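Local coordinates for protein membrane-anchored mycosin mycp1 (Mycobacterium thermoresistibile, PDB 4HVL) that probably acts as a subtilisin-like serine endopeptidase of the mycobacterial type VII (ESX-1) secretion system, anchored in the cell membrane, at residues Val66-Thr71 with Ala126-Leu131. Numbering follows the deposited sequence.
Sequences VAVIDT and ARILSL
Val68 and Ile128 lie side by side on one face of a parallel strand pair, pointing the same way, and touch through Val68 CG2 and Ile128 CG2 (4.0 Å). Ile128 CG2 is anti to the backbone N and beside the carbonyl carbon, which carries it along the strand towards Val68; beta-branched residues suit extended backbone. On the reverse face, small Ala67 receives Leu131, whose CD1 reaches back along the strand to Ala67 CB (3.9 Å), while Leu131 CB lies 4.3 Å from Ile69 CG1. Between the two strands, Val66 and Val68 each give through N and accept through O: Val68 N meets Leu129 O at 2.8 Å, and Leu131 N gives to Val68 O. The last rung, Asp70 N to Leu131 O (3.1 Å), fixes the backbone of the predicted charge-relay aspartate; its carboxylate turns from the partner strand, OD1 bonding His101 and Thr71 N, OD2 Ser180 and Thr105. At the other end, Arg127 gives NH1 to Thr65 OG1 and pairs with Glu82 through NH2. Strand 127-132 lies between 82-86 and 65-70 in the parallel subtilisin-fold sheet, with 176-179 beyond 65-70. Helix 102-110 covers the Val68 and Ile128 face, and helix 154-171 packs on Ala67, Ile69 and Leu131.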
ATOM      1  N   VAL A  66      -8.311   9.998   1.428  1.00 16.45           N
ATOM      2  CA  VAL A  66      -7.601   8.758   1.233  1.00 16.34           C
ATOM      3  C   VAL A  66      -7.594   7.984   2.545  1.00 16.69           C
ATOM      4  O   VAL A  66      -7.175   8.521   3.591  1.00 16.19           O
ATOM      5  CB  VAL A  66      -6.137   8.987   0.780  1.00 16.08           C
ATOM      6  CG1 VAL A  66      -5.478   7.654   0.463  1.00 15.74           C
ATOM      7  CG2 VAL A  66      -6.064   9.927  -0.427  1.00 16.37           C
ATOM      8  N   ALA A  67      -8.051   6.732   2.491  1.00 16.74           N
ATOM      9  CA  ALA A  67      -7.932   5.825   3.617  1.00 17.35           C
ATOM     10  C   ALA A  67      -6.629   5.039   3.500  1.00 17.37           C
ATOM     11  O   ALA A  67      -6.283   4.534   2.405  1.00 18.05           O
ATOM     12  CB  ALA A  67      -9.100   4.867   3.676  1.00 17.97           C
ATOM     13  N   VAL A  68      -5.912   4.942   4.618  1.00 16.53           N
ATOM     14  CA  VAL A  68      -4.611   4.301   4.652  1.00 16.20           C
ATOM     15  C   VAL A  68      -4.670   3.117   5.591  1.00 15.84           C
ATOM     16  O   VAL A  68      -4.841   3.295   6.796  1.00 15.76           O
ATOM     17  CB  VAL A  68      -3.526   5.276   5.135  1.00 16.23           C
ATOM     18  CG1 VAL A  68      -2.150   4.628   5.034  1.00 16.29           C
ATOM     19  CG2 VAL A  68      -3.582   6.574   4.333  1.00 16.32           C
ATOM     20  N   ILE A  69      -4.592   1.909   5.030  1.00 15.51           N
ATOM     21  CA  ILE A  69      -4.611   0.681   5.823  1.00 15.23           C
ATOM     22  C   ILE A  69      -3.145   0.295   5.992  1.00 14.90           C
ATOM     23  O   ILE A  69      -2.464  -0.065   5.037  1.00 14.45           O
ATOM     24  CB  ILE A  69      -5.426  -0.429   5.123  1.00 15.65           C
ATOM     25  CG1 ILE A  69      -6.822   0.102   4.764  1.00 15.96           C
ATOM     26  CG2 ILE A  69      -5.482  -1.674   5.992  1.00 15.75           C
ATOM     27  CD1 ILE A  69      -7.777  -0.943   4.247  1.00 16.19           C
ATOM     28  N   ASP A  70      -2.658   0.403   7.217  1.00 15.23           N
ATOM     29  CA  ASP A  70      -1.226   0.344   7.506  1.00 15.35           C
ATOM     30  C   ASP A  70      -1.076   0.094   9.036  1.00 15.35           C
ATOM     31  O   ASP A  70      -1.876  -0.661   9.602  1.00 15.38           O
ATOM     32  CB  ASP A  70      -0.592   1.662   7.034  1.00 15.77           C
ATOM     33  CG  ASP A  70       0.907   1.565   6.787  1.00 16.53           C
ATOM     34  OD1 ASP A  70       1.627   1.228   7.766  1.00 16.55           O
ATOM     35  OD2 ASP A  70       1.359   1.870   5.633  1.00 16.90           O
ATOM     36  N   THR A  71      -0.094   0.709   9.705  1.00 14.99           N
ATOM     37  CA  THR A  71       0.179   0.413  11.111  1.00 14.72           C
ATOM     38  C   THR A  71      -0.339   1.540  12.044  1.00 14.81           C
ATOM     39  O   THR A  71       0.136   1.679  13.174  1.00 14.89           O
ATOM     40  CB  THR A  71       1.695   0.240  11.363  1.00 14.74           C
ATOM     41  OG1 THR A  71       2.346   1.501  11.138  1.00 14.67           O
ATOM     42  CG2 THR A  71       2.291  -0.824  10.444  1.00 14.76           C
ATOM     43  N   ALA A 126      -5.236  16.515   0.561  1.00 19.41           N
ATOM     44  CA  ALA A 126      -6.176  15.421   0.768  1.00 19.43           C
ATOM     45  C   ALA A 126      -6.437  15.212   2.258  1.00 19.14           C
ATOM     46  O   ALA A 126      -5.578  15.506   3.080  1.00 18.46           O
ATOM     47  CB  ALA A 126      -5.646  14.150   0.139  1.00 18.66           C
ATOM     48  N   ARG A 127      -7.614  14.712   2.603  1.00 23.22           N
ATOM     49  CA  ARG A 127      -7.814  14.173   3.954  1.00 23.96           C
ATOM     50  C   ARG A 127      -7.208  12.769   4.034  1.00 22.18           C
ATOM     51  O   ARG A 127      -7.107  12.076   3.020  1.00 22.73           O
ATOM     52  CB  ARG A 127      -9.291  14.106   4.320  1.00 26.35           C
ATOM     53  CG  ARG A 127      -9.883  15.447   4.710  1.00 30.28           C
ATOM     54  CD  ARG A 127     -11.407  15.397   4.801  1.00 32.47           C
ATOM     55  NE  ARG A 127     -11.897  14.772   6.033  1.00 33.61           N
ATOM     56  CZ  ARG A 127     -12.626  13.650   6.116  1.00 36.84           C
ATOM     57  NH1 ARG A 127     -12.972  12.952   5.029  1.00 39.60           N
ATOM     58  NH2 ARG A 127     -13.017  13.204   7.307  1.00 37.15           N
ATOM     59  N   ILE A 128      -6.822  12.366   5.242  1.00 20.66           N
ATOM     60  CA  ILE A 128      -6.241  11.051   5.519  1.00 19.25           C
ATOM     61  C   ILE A 128      -7.057  10.372   6.621  1.00 18.41           C
ATOM     62  O   ILE A 128      -7.194  10.933   7.716  1.00 18.09           O
ATOM     63  CB  ILE A 128      -4.814  11.219   6.081  1.00 19.20           C
ATOM     64  CG1 ILE A 128      -3.900  11.886   5.063  1.00 20.07           C
ATOM     65  CG2 ILE A 128      -4.229   9.892   6.552  1.00 18.11           C
ATOM     66  CD1 ILE A 128      -2.904  12.822   5.726  1.00 21.17           C
ATOM     67  N   LEU A 129      -7.589   9.189   6.337  1.00 17.68           N
ATOM     68  CA  LEU A 129      -8.200   8.338   7.365  1.00 17.60           C
ATOM     69  C   LEU A 129      -7.232   7.197   7.658  1.00 16.49           C
ATOM     70  O   LEU A 129      -6.755   6.543   6.712  1.00 16.11           O
ATOM     71  CB  LEU A 129      -9.521   7.776   6.871  1.00 18.28           C
ATOM     72  CG  LEU A 129     -10.493   8.844   6.389  1.00 19.70           C
ATOM     73  CD1 LEU A 129     -11.777   8.197   5.898  1.00 20.32           C
ATOM     74  CD2 LEU A 129     -10.781   9.862   7.486  1.00 19.83           C
ATOM     75  N   SER A 130      -6.913   6.985   8.936  1.00 15.66           N
ATOM     76  CA  SER A 130      -5.949   5.946   9.346  1.00 15.22           C
ATOM     77  C   SER A 130      -6.628   4.705   9.939  1.00 15.06           C
ATOM     78  O   SER A 130      -7.310   4.774  10.960  1.00 15.84           O
ATOM     79  CB  SER A 130      -4.939   6.507  10.361  1.00 15.16           C
ATOM     80  OG  SER A 130      -4.020   5.499  10.807  1.00 14.71           O
ATOM     81  N   LEU A 131      -6.414   3.571   9.290  1.00 14.69           N
ATOM     82  CA  LEU A 131      -6.882   2.277   9.785  1.00 14.65           C
ATOM     83  C   LEU A 131      -5.654   1.458  10.117  1.00 14.09           C
ATOM     84  O   LEU A 131      -4.793   1.238   9.243  1.00 13.73           O
ATOM     85  CB  LEU A 131      -7.679   1.540   8.721  1.00 15.23           C
ATOM     86  CG  LEU A 131      -9.004   2.133   8.260  1.00 16.24           C
ATOM     87  CD1 LEU A 131      -8.799   3.213   7.190  1.00 16.53           C
ATOM     88  CD2 LEU A 131      -9.895   1.023   7.713  1.00 16.82           C
TER